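PDB 6MLY: bifunctional GH43-CE protein from Bacteroides eggerthii, which probably takes part in arabinoxylan breakdown, joining a family 43 glycoside hydrolase module, possibly a xylan 1,4-beta-xylosidase, to a carbohydrate esterase module. Local coordinates for residues 315-320 with 330-335; 358-361 with 365-368; 405-410 with 490-495; 696-699 with 704-707. All coordinates share one frame; numbering follows the deposited sequence.

Contact 1: residues 315-320 with 330-335; sequences ASDDFN and LVWQWN
Asp-317 and Trp-332 are joined by a hydrogen bond from indole to carboxylate, and the same aspartate folds an Asx turn in its own loop, within the concanavalin A-like beta-sandwich of this protein. The pair illustrates how one acid can serve two parts of the chain at once. Followed outward, its CB lies at the edge of the indole, in the ring plane, 3.8 Å from NE1 of Trp-332, and it also sits over the centre of one face of the Phe-319 ring. With CG anti to the backbone nitrogen (chi1 -153°), the carboxylate is carried along toward the pyrrole side of the indole. OD2 then accepts from Trp-332 NE1 at 3.0 Å through its anti lone pair, the two planes 31° apart. OD1 turns the other way: it takes the backbone N of Phe-319 at 3.2 Å, approached from above the carboxylate plane, and has a salt-bridge partner in Arg-321. Both oxygens are thus engaged, which fixes the rotation of the group.

Apolar contacts flank this bond. Val-331 brings CG1 to within 4.0 Å of Ala-315 CB, while the indole also packs on Leu-370 and Gln-372 of strand 370-373 and meets Phe-508 edge-to-face. Since Phe-508 belongs to the other sheet of the sandwich and pairs through its backbone with Asp-317, the contact reaches toward both sheets. Beyond the aspartate, Phe-319 and Trp-332 cross at about a right angle, CZ of the phenylalanine 3.9 Å from CZ2 of the tryptophan.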
loop_
_atom_site.group_PDB
_atom_site.type_symbol
_atom_site.label_atom_id
_atom_site.label_comp_id
_atom_site.label_asym_id
_atom_site.label_seq_id
_atom_site.Cartn_x
_atom_site.Cartn_y
_atom_site.Cartn_z
ATOM N N ALA A 315 -16.995 -6.996 -4.683
ATOM C CA ALA A 315 -17.619 -8.097 -3.957
ATOM C C ALA A 315 -16.644 -9.276 -3.845
ATOM O O ALA A 315 -15.755 -9.433 -4.687
ATOM C CB ALA A 315 -18.896 -8.496 -4.646
ATOM N N SER A 316 -16.815 -10.083 -2.786
ATOM C CA SER A 316 -16.122 -11.369 -2.624
ATOM C C SER A 316 -16.659 -12.355 -3.667
ATOM O O SER A 316 -17.778 -12.173 -4.153
ATOM C CB SER A 316 -16.301 -11.922 -1.228
ATOM O OG SER A 316 -15.801 -11.023 -0.250
ATOM N N ASP A 317 -15.864 -13.381 -3.996
ATOM C CA ASP A 317 -16.267 -14.423 -4.942
ATOM C C ASP A 317 -15.749 -15.778 -4.459
ATOM O O ASP A 317 -14.545 -15.981 -4.360
ATOM C CB ASP A 317 -15.754 -14.138 -6.358
ATOM C CG ASP A 317 -16.600 -14.740 -7.474
ATOM O OD1 ASP A 317 -17.469 -15.590 -7.177
ATOM O OD2 ASP A 317 -16.390 -14.349 -8.639
ATOM N N ASP A 318 -16.680 -16.699 -4.188
ATOM C CA ASP A 318 -16.364 -18.057 -3.745
ATOM C C ASP A 318 -16.032 -18.940 -4.958
ATOM O O ASP A 318 -15.656 -20.108 -4.794
ATOM C CB ASP A 318 -17.510 -18.642 -2.907
ATOM C CG ASP A 318 -18.836 -18.799 -3.638
ATOM O OD1 ASP A 318 -18.949 -18.303 -4.775
ATOM O OD2 ASP A 318 -19.752 -19.419 -3.062
ATOM N N PHE A 319 -16.192 -18.377 -6.164
ATOM C CA PHE A 319 -15.944 -19.036 -7.454
ATOM C C PHE A 319 -16.821 -20.290 -7.586
ATOM O O PHE A 319 -16.433 -21.271 -8.228
ATOM C CB PHE A 319 -14.447 -19.289 -7.646
ATOM C CG PHE A 319 -13.639 -18.029 -7.843
ATOM C CD1 PHE A 319 -13.882 -17.193 -8.922
ATOM C CD2 PHE A 319 -12.643 -17.670 -6.949
ATOM C CE1 PHE A 319 -13.148 -16.030 -9.101
ATOM C CE2 PHE A 319 -11.907 -16.508 -7.130
ATOM C CZ PHE A 319 -12.159 -15.693 -8.207
ATOM N N ASN A 320 -18.022 -20.211 -6.999
ATOM C CA ASN A 320 -19.085 -21.198 -7.129
ATOM C C ASN A 320 -20.201 -20.589 -7.970
ATOM O O ASN A 320 -20.612 -19.459 -7.709
ATOM C CB ASN A 320 -19.701 -21.592 -5.784
ATOM C CG ASN A 320 -19.314 -22.972 -5.309
ATOM O OD1 ASN A 320 -19.269 -23.920 -6.092
ATOM N ND2 ASN A 320 -19.079 -23.091 -4.016
ATOM N N LEU A 330 -19.864 -8.640 -12.265
ATOM C CA LEU A 330 -19.520 -7.413 -12.986
ATOM C C LEU A 330 -18.354 -6.697 -12.288
ATOM O O LEU A 330 -17.578 -5.992 -12.938
ATOM C CB LEU A 330 -20.764 -6.522 -13.076
ATOM C CG LEU A 330 -21.914 -7.100 -13.899
ATOM C CD1 LEU A 330 -23.237 -6.480 -13.485
ATOM C CD2 LEU A 330 -21.668 -6.910 -15.391
ATOM N N VAL A 331 -18.232 -6.904 -10.969
ATOM C CA VAL A 331 -17.171 -6.291 -10.149
ATOM C C VAL A 331 -15.789 -6.619 -10.736
ATOM O O VAL A 331 -14.830 -5.868 -10.501
ATOM C CB VAL A 331 -17.255 -6.725 -8.672
ATOM C CG1 VAL A 331 -18.547 -6.273 -8.008
ATOM C CG2 VAL A 331 -17.065 -8.224 -8.511
ATOM N N TRP A 332 -15.700 -7.728 -11.486
ATOM C CA TRP A 332 -14.462 -8.192 -12.116
ATOM C C TRP A 332 -14.240 -7.494 -13.462
ATOM O O TRP A 332 -15.171 -7.365 -14.266
ATOM C CB TRP A 332 -14.483 -9.712 -12.305
ATOM C CG TRP A 332 -14.386 -10.510 -11.038
ATOM C CD1 TRP A 332 -15.348 -11.313 -10.503
ATOM C CD2 TRP A 332 -13.252 -10.608 -10.162
ATOM N NE1 TRP A 332 -14.896 -11.902 -9.356
ATOM C CE2 TRP A 332 -13.613 -11.490 -9.121
ATOM C CE3 TRP A 332 -11.973 -10.040 -10.147
ATOM C CZ2 TRP A 332 -12.740 -11.814 -8.082
ATOM C CZ3 TRP A 332 -11.106 -10.364 -9.122
ATOM C CH2 TRP A 332 -11.491 -11.236 -8.103
ATOM N N GLN A 333 -12.991 -7.059 -13.683
ATOM C CA GLN A 333 -12.486 -6.601 -14.981
ATOM C C GLN A 333 -11.025 -7.064 -15.112
ATOM O O GLN A 333 -10.240 -6.907 -14.180
ATOM C CB GLN A 333 -12.570 -5.073 -15.130
ATOM C CG GLN A 333 -13.838 -4.426 -14.573
ATOM C CD GLN A 333 -13.893 -2.935 -14.826
ATOM O OE1 GLN A 333 -13.153 -2.404 -15.648
ATOM N NE2 GLN A 333 -14.779 -2.240 -14.126
ATOM N N TRP A 334 -10.671 -7.618 -16.279
ATOM C CA TRP A 334 -9.301 -8.024 -16.596
ATOM C C TRP A 334 -8.440 -6.792 -16.900
ATOM O O TRP A 334 -8.951 -5.727 -17.215
ATOM C CB TRP A 334 -9.269 -8.990 -17.786
ATOM C CG TRP A 334 -10.133 -10.203 -17.640
ATOM C CD1 TRP A 334 -11.427 -10.344 -18.047
ATOM C CD2 TRP A 334 -9.753 -11.472 -17.080
ATOM N NE1 TRP A 334 -11.882 -11.604 -17.766
ATOM C CE2 TRP A 334 -10.878 -12.318 -17.175
ATOM C CE3 TRP A 334 -8.580 -11.974 -16.510
ATOM C CZ2 TRP A 334 -10.862 -13.632 -16.716
ATOM C CZ3 TRP A 334 -8.566 -13.274 -16.058
ATOM C CH2 TRP A 334 -9.692 -14.090 -16.160
ATOM N N ASN A 335 -7.121 -6.971 -16.809
ATOM C CA ASN A 335 -6.135 -6.010 -17.289
ATOM C C ASN A 335 -5.864 -6.309 -18.767
ATOM O O ASN A 335 -5.282 -7.354 -19.085
ATOM C CB ASN A 335 -4.844 -6.079 -16.471
ATOM C CG ASN A 335 -3.726 -5.217 -17.023
ATOM O OD1 ASN A 335 -3.965 -4.130 -17.548
ATOM N ND2 ASN A 335 -2.496 -5.687 -16.876
#

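Contact 2: residues 358-361 with 365-368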
loop_
_atom_site.group_PDB
_atom_site.type_symbol
_atom_site.label_atom_id
_atom_site.label_comp_id
_atom_site.label_asym_id
_atom_site.label_seq_id
_atom_site.Cartn_x
_atom_site.Cartn_y
_atom_site.Cartn_z
ATOM N N ARG A 358 2.369 -17.941 -22.025
ATOM C CA ARG A 358 3.481 -17.165 -22.582
ATOM C C ARG A 358 4.488 -16.844 -21.466
ATOM O O ARG A 358 4.099 -16.625 -20.312
ATOM C CB ARG A 358 2.910 -15.898 -23.231
ATOM C CG ARG A 358 3.937 -14.993 -23.897
ATOM C CD ARG A 358 3.601 -13.518 -23.746
ATOM N NE ARG A 358 2.535 -13.074 -24.636
ATOM C CZ ARG A 358 1.850 -11.939 -24.500
ATOM N NH1 ARG A 358 1.965 -11.214 -23.400
ATOM N NH2 ARG A 358 1.051 -11.531 -25.471
ATOM N N MET A 359 5.781 -16.827 -21.823
ATOM C CA MET A 359 6.874 -16.424 -20.917
ATOM C C MET A 359 6.993 -14.895 -20.937
ATOM O O MET A 359 7.041 -14.290 -22.009
ATOM C CB MET A 359 8.212 -17.028 -21.352
ATOM C CG MET A 359 8.202 -18.541 -21.431
ATOM S SD MET A 359 9.596 -19.206 -22.379
ATOM C CE MET A 359 10.987 -18.596 -21.428
ATOM N N GLU A 360 7.057 -14.280 -19.752
ATOM C CA GLU A 360 7.054 -12.824 -19.617
ATOM C C GLU A 360 8.398 -12.344 -19.050
ATOM O O GLU A 360 9.098 -13.093 -18.364
ATOM C CB GLU A 360 5.893 -12.388 -18.723
ATOM C CG GLU A 360 4.534 -12.898 -19.185
ATOM C CD GLU A 360 3.924 -12.219 -20.407
ATOM O OE1 GLU A 360 4.604 -11.370 -21.035
ATOM O OE2 GLU A 360 2.757 -12.542 -20.733
ATOM N N THR A 361 8.750 -11.091 -19.369
ATOM C CA THR A 361 9.895 -10.375 -18.783
ATOM C C THR A 361 9.408 -9.276 -17.829
ATOM O O THR A 361 10.198 -8.702 -17.085
ATOM C CB THR A 361 10.762 -9.712 -19.863
ATOM O OG1 THR A 361 10.664 -10.468 -21.070
ATOM C CG2 THR A 361 12.210 -9.579 -19.444
ATOM N N GLN A 365 3.189 -6.869 -18.606
ATOM C CA GLN A 365 2.952 -7.471 -19.926
ATOM C C GLN A 365 2.330 -8.870 -19.772
ATOM O O GLN A 365 2.185 -9.596 -20.762
ATOM C CB GLN A 365 4.253 -7.528 -20.733
ATOM C CG GLN A 365 4.859 -6.162 -21.033
ATOM C CD GLN A 365 3.913 -5.242 -21.769
ATOM O OE1 GLN A 365 3.605 -4.148 -21.303
ATOM N NE2 GLN A 365 3.435 -5.683 -22.924
ATOM N N ALA A 366 1.941 -9.240 -18.543
ATOM C CA ALA A 366 1.279 -10.520 -18.284
ATOM C C ALA A 366 -0.212 -10.417 -18.640
ATOM O O ALA A 366 -0.854 -9.365 -18.460
ATOM C CB ALA A 366 1.478 -10.937 -16.848
ATOM N N LYS A 367 -0.751 -11.532 -19.144
ATOM C CA LYS A 367 -2.151 -11.652 -19.498
ATOM C C LYS A 367 -2.912 -12.305 -18.341
ATOM O O LYS A 367 -2.320 -12.955 -17.482
ATOM C CB LYS A 367 -2.298 -12.472 -20.783
ATOM C CG LYS A 367 -1.651 -11.856 -22.017
ATOM C CD LYS A 367 -1.883 -12.647 -23.287
ATOM C CE LYS A 367 -3.281 -12.492 -23.851
ATOM N NZ LYS A 367 -3.485 -11.166 -24.477
ATOM N N ASN A 368 -4.231 -12.093 -18.336
ATOM C CA ASN A 368 -5.177 -12.751 -17.437
ATOM C C ASN A 368 -4.894 -12.353 -15.982
ATOM O O ASN A 368 -5.033 -13.167 -15.070
ATOM C CB ASN A 368 -5.198 -14.266 -17.661
ATOM C CG ASN A 368 -5.638 -14.631 -19.065
ATOM O OD1 ASN A 368 -5.159 -14.057 -20.039
ATOM N ND2 ASN A 368 -6.556 -15.577 -19.185
#
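Glu-360 and Ala-366 mark the closest backbone approach, their CA atoms 6.4 Å apart, between two irregular limbs of the loop that links strands 352-355 and 370-373. From the first limb Glu-360 folds back at chi2 (-74°), bringing its carboxylate against the backbone beside Gln-365, with OE2 3.5 Å from CA of Ala-366. Arg-358 reaches over to the same place: its NH1 gives a salt-bridging hydrogen bond to Glu-360 OE2 at 3.1 Å, received on the syn lone pair and tilted 22° from the guanidinium plane. Lys-367 lays its chain across at about a right angle, CD over one face of that guanidinium, 3.8 Å from NH2. Were this glutamate an alanine, Arg-358 NH1 would probably lose its carboxylate mate and a gap would open beside Ala-366.

Outside the loop, Arg-358 NH2 is held by Asp-85 and the carbonyl of Leu-84, and Lys-367 NZ by the carbonyl of Asn-83, all in the glycoside hydrolase part of the chain. The two cations therefore meet through the lysine's aliphatic chain and the flat face of the guanidinium, and the acids and carbonyls around them probably offset the like charges where this loop meets the hydrolase module.

Contact 3: residues 405-410 with 490-495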
loop_
_atom_site.group_PDB
_atom_site.type_symbol
_atom_site.label_atom_id
_atom_site.label_comp_id
_atom_site.label_asym_id
_atom_site.label_seq_id
_atom_site.Cartn_x
_atom_site.Cartn_y
_atom_site.Cartn_z
ATOM N N TYR A 405 3.749 -1.190 -8.470
ATOM C CA TYR A 405 2.899 -2.265 -7.947
ATOM C C TYR A 405 3.558 -2.911 -6.728
ATOM O O TYR A 405 4.698 -2.596 -6.399
ATOM C CB TYR A 405 2.648 -3.329 -9.020
ATOM C CG TYR A 405 3.891 -3.914 -9.643
ATOM C CD1 TYR A 405 4.349 -3.462 -10.870
ATOM C CD2 TYR A 405 4.615 -4.916 -9.014
ATOM C CE1 TYR A 405 5.489 -3.987 -11.455
ATOM C CE2 TYR A 405 5.757 -5.453 -9.587
ATOM C CZ TYR A 405 6.197 -4.987 -10.814
ATOM O OH TYR A 405 7.318 -5.498 -11.403
ATOM N N GLY A 406 2.820 -3.831 -6.093
ATOM C CA GLY A 406 3.327 -4.702 -5.039
ATOM C C GLY A 406 2.715 -6.088 -5.138
ATOM O O GLY A 406 1.504 -6.217 -5.172
ATOM N N GLN A 407 3.570 -7.119 -5.175
ATOM C CA GLN A 407 3.157 -8.519 -5.323
ATOM C C GLN A 407 3.308 -9.253 -3.990
ATOM O O GLN A 407 3.973 -8.773 -3.083
ATOM C CB GLN A 407 3.999 -9.217 -6.393
ATOM C CG GLN A 407 3.778 -8.658 -7.791
ATOM C CD GLN A 407 4.715 -9.253 -8.814
ATOM O OE1 GLN A 407 5.938 -9.215 -8.667
ATOM N NE2 GLN A 407 4.137 -9.790 -9.880
ATOM N N VAL A 408 2.649 -10.410 -3.901
ATOM C CA VAL A 408 2.890 -11.424 -2.880
ATOM C C VAL A 408 2.306 -12.740 -3.403
ATOM O O VAL A 408 1.105 -12.805 -3.689
ATOM C CB VAL A 408 2.298 -11.044 -1.508
ATOM C CG1 VAL A 408 0.779 -10.957 -1.526
ATOM C CG2 VAL A 408 2.758 -12.005 -0.424
ATOM N N GLY A 409 3.158 -13.765 -3.549
ATOM C CA GLY A 409 2.768 -15.011 -4.214
ATOM C C GLY A 409 3.799 -16.121 -4.077
ATOM O O GLY A 409 4.867 -15.937 -3.490
ATOM N N VAL A 410 3.455 -17.282 -4.645
ATOM C CA VAL A 410 4.284 -18.477 -4.631
ATOM C C VAL A 410 5.049 -18.564 -5.956
ATOM O O VAL A 410 4.489 -18.925 -6.981
ATOM C CB VAL A 410 3.429 -19.737 -4.389
ATOM C CG1 VAL A 410 4.208 -21.020 -4.650
ATOM C CG2 VAL A 410 2.843 -19.741 -2.985
ATOM N N ALA A 490 -5.487 -7.698 -7.613
ATOM C CA ALA A 490 -5.127 -8.412 -8.831
ATOM C C ALA A 490 -4.758 -9.866 -8.509
ATOM O O ALA A 490 -3.798 -10.110 -7.770
ATOM C CB ALA A 490 -3.986 -7.691 -9.508
ATOM N N LEU A 491 -5.536 -10.815 -9.054
ATOM C CA LEU A 491 -5.149 -12.224 -9.093
ATOM C C LEU A 491 -4.270 -12.417 -10.333
ATOM O O LEU A 491 -4.662 -12.006 -11.417
ATOM C CB LEU A 491 -6.376 -13.143 -9.168
ATOM C CG LEU A 491 -7.517 -12.913 -8.173
ATOM C CD1 LEU A 491 -8.072 -14.242 -7.680
ATOM C CD2 LEU A 491 -7.105 -12.060 -6.989
ATOM N N PHE A 492 -3.093 -13.037 -10.165
ATOM C CA PHE A 492 -2.166 -13.245 -11.283
ATOM C C PHE A 492 -1.531 -14.639 -11.202
ATOM O O PHE A 492 -1.646 -15.323 -10.192
ATOM C CB PHE A 492 -1.107 -12.140 -11.316
ATOM C CG PHE A 492 -0.139 -12.130 -10.159
ATOM C CD1 PHE A 492 -0.418 -11.419 -9.002
ATOM C CD2 PHE A 492 1.068 -12.808 -10.240
ATOM C CE1 PHE A 492 0.483 -11.400 -7.948
ATOM C CE2 PHE A 492 1.967 -12.791 -9.183
ATOM C CZ PHE A 492 1.671 -12.089 -8.038
ATOM N N ASN A 493 -0.891 -15.033 -12.310
ATOM C CA ASN A 493 -0.188 -16.296 -12.473
ATOM C C ASN A 493 0.460 -16.325 -13.859
ATOM O O ASN A 493 -0.225 -16.562 -14.847
ATOM C CB ASN A 493 -1.101 -17.521 -12.344
ATOM C CG ASN A 493 -0.366 -18.825 -12.590
ATOM O OD1 ASN A 493 0.859 -18.887 -12.482
ATOM N ND2 ASN A 493 -1.100 -19.875 -12.920
ATOM N N TYR A 494 1.780 -16.122 -13.920
ATOM C CA TYR A 494 2.479 -16.060 -15.197
ATOM C C TYR A 494 3.832 -16.759 -15.113
ATOM O O TYR A 494 4.376 -16.912 -14.035
ATOM C CB TYR A 494 2.687 -14.611 -15.625
ATOM C CG TYR A 494 3.547 -13.794 -14.696
ATOM C CD1 TYR A 494 4.846 -13.464 -15.039
ATOM C CD2 TYR A 494 3.055 -13.324 -13.489
ATOM C CE1 TYR A 494 5.641 -12.696 -14.205
ATOM C CE2 TYR A 494 3.833 -12.551 -12.644
ATOM C CZ TYR A 494 5.131 -12.232 -13.005
ATOM O OH TYR A 494 5.908 -11.467 -12.184
ATOM N N ALA A 495 4.364 -17.121 -16.287
ATOM C CA ALA A 495 5.590 -17.890 -16.424
ATOM C C ALA A 495 6.745 -16.996 -16.892
ATOM O O ALA A 495 6.534 -16.044 -17.648
ATOM C CB ALA A 495 5.367 -19.020 -17.394
#
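The packing of Gln-407 on Phe-492, with Tyr-494 at its end, is a buried side-chain contact over one face of the eight-stranded sheet in the concanavalin A-like beta-sandwich. Strands 406-411 and 488-491 are not neighbours in that sheet. Strand 395-401 runs between them, and the nearest CA atoms, of Gln-407 and Ala-490, stay 9.0 Å apart, so the link is made by side chains reaching across. Val-408, next along the strand, points the other way and packs on Phe-444 of the opposing sheet. Gln-407 accordingly stands on the face turned from the sandwich interior, where Phe-363 from a loop helps to cover it.

The glutamine chain, extended beyond CG, crosses the phenyl group at about a right angle. Its CB and CG each come within 4.0 Å of Phe-492 CZ, and the amide turns only its nitrogen over the ring, its plane 24° from that of the phenyl. NE2 lies over the ring face, 3.8 Å from CE2. Phe-492 CG sits between the backbone nitrogen and the carbonyl carbon (chi1 67°), which lifts the ring toward the glutamine, and Phe-363 and Phe-395 meet it edge-to-face.

Tyr-494 approaches from the far end, its ring nearly coplanar with the amide. Gln-407 NE2 points almost straight at Tyr-494 OH, but at 3.4 Å the hydrogen bond is weak.

Contact 4: residues 696-699 with 704-707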
loop_
_atom_site.group_PDB
_atom_site.type_symbol
_atom_site.label_atom_id
_atom_site.label_comp_id
_atom_site.label_asym_id
_atom_site.label_seq_id
_atom_site.Cartn_x
_atom_site.Cartn_y
_atom_site.Cartn_z
ATOM N N PRO A 696 34.685 1.618 10.987
ATOM C CA PRO A 696 33.351 2.187 11.193
ATOM C C PRO A 696 33.189 3.155 12.378
ATOM O O PRO A 696 32.319 4.034 12.331
ATOM C CB PRO A 696 32.478 0.955 11.463
ATOM C CG PRO A 696 33.187 -0.165 10.745
ATOM C CD PRO A 696 34.656 0.148 10.918
ATOM N N GLU A 697 33.996 2.970 13.427
ATOM C CA GLU A 697 33.942 3.814 14.628
ATOM C C GLU A 697 34.559 5.190 14.336
ATOM O O GLU A 697 34.091 6.197 14.869
ATOM C CB GLU A 697 34.612 3.137 15.833
ATOM C CG GLU A 697 35.986 2.548 15.567
ATOM C CD GLU A 697 36.011 1.030 15.458
ATOM O OE1 GLU A 697 35.311 0.490 14.568
ATOM O OE2 GLU A 697 36.720 0.387 16.282
ATOM N N ALA A 698 35.597 5.223 13.490
ATOM C CA ALA A 698 36.238 6.470 13.054
ATOM C C ALA A 698 35.244 7.331 12.253
ATOM O O ALA A 698 35.229 8.566 12.374
ATOM C CB ALA A 698 37.472 6.153 12.242
ATOM N N ALA A 699 34.418 6.675 11.429
ATOM C CA ALA A 699 33.374 7.339 10.662
ATOM C C ALA A 699 32.260 7.824 11.600
ATOM O O ALA A 699 31.655 8.855 11.339
ATOM C CB ALA A 699 32.829 6.409 9.605
ATOM N N VAL A 704 39.702 10.545 14.182
ATOM C CA VAL A 704 40.676 9.454 14.132
ATOM C C VAL A 704 40.802 8.846 15.531
ATOM O O VAL A 704 41.363 9.466 16.431
ATOM C CB VAL A 704 42.019 9.933 13.536
ATOM C CG1 VAL A 704 42.532 11.229 14.155
ATOM C CG2 VAL A 704 43.083 8.851 13.587
ATOM N N PRO A 705 40.289 7.611 15.759
ATOM C CA PRO A 705 40.119 7.047 17.104
ATOM C C PRO A 705 41.251 7.262 18.126
ATOM O O PRO A 705 40.988 7.710 19.248
ATOM C CB PRO A 705 39.996 5.546 16.799
ATOM C CG PRO A 705 39.244 5.519 15.496
ATOM C CD PRO A 705 39.831 6.677 14.717
ATOM N N ALA A 706 42.490 6.946 17.733
ATOM C CA ALA A 706 43.664 7.026 18.610
ATOM C C ALA A 706 43.724 8.381 19.335
ATOM O O ALA A 706 44.069 8.433 20.520
ATOM C CB ALA A 706 44.917 6.786 17.803
ATOM N N ASP A 707 43.384 9.461 18.615
ATOM C CA ASP A 707 43.507 10.837 19.107
ATOM C C ASP A 707 42.174 11.325 19.697
ATOM O O ASP A 707 42.110 12.436 20.231
ATOM C CB ASP A 707 43.983 11.772 17.991
ATOM C CG ASP A 707 45.172 11.242 17.206
ATOM O OD1 ASP A 707 46.184 10.887 17.843
ATOM O OD2 ASP A 707 45.071 11.176 15.963
#
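Ala-698 and Pro-705 make the main van der Waals contact here, a helix methyl set against the rim of a proline ring. The methyl CB of Ala-698 is 3.5 Å from Pro-705 CD and 3.8 Å from CG, and its CA lies 4.0 Å from each of those two carbons. Touch is thus confined to the CD-CG side of the ring. Glu-697 adds a looser apolar approach, its CG 4.4 Å from Pro-705 CG. Here the aliphatic stem does the touching: the first torsion (chi1 48°) brings CG to the ring's side of the helix, and the carboxylate bends away from the proline, the side chain also packing on Met-684 and Lys-691.

These residues belong to the esterase module, whose mixed sheet with flanking helices is an alpha/beta-hydrolase fold. Helix 696-701 is followed by a short turn and a 3-10 segment at 705-707, so the proline folds back on the helix from which the chain has just come. A glycine in place of Pro-705 would probably leave the Ala-698 methyl without its ring partner and let the backbone of the turn move more freely.

The hydrogen bonds lie within the turn or lead out to other parts of the module. In the turn, Asp-707 N donates to Val-704 O at 3.0 Å, the three-residue step of a 3-10 turn. On the helix side, the carbonyl oxygen of Ala-699 accepts from Lys-593 NZ.

How the contacts relate
Contacts 1, 2 and 3 belong to one beta-sandwich, while contact 4 lies in the esterase module, its centre about 48 Å from that of contact 3 and farther from the others. Contacts 1 and 3 are buried and share the eight-stranded sheet. Each combines aromatic packing with a single polar link, a firm one in contact 1 and a weak one in contact 3. Contact 2, at the surface, is dominated by charge. It adjoins both neighbours: Trp-334 packs on Asn-368, and Glu-360 N probably hydrogen-bonds Ala-495 O. Contact 4, buried as well, is purely apolar and local, closing a helix onto the turn that follows.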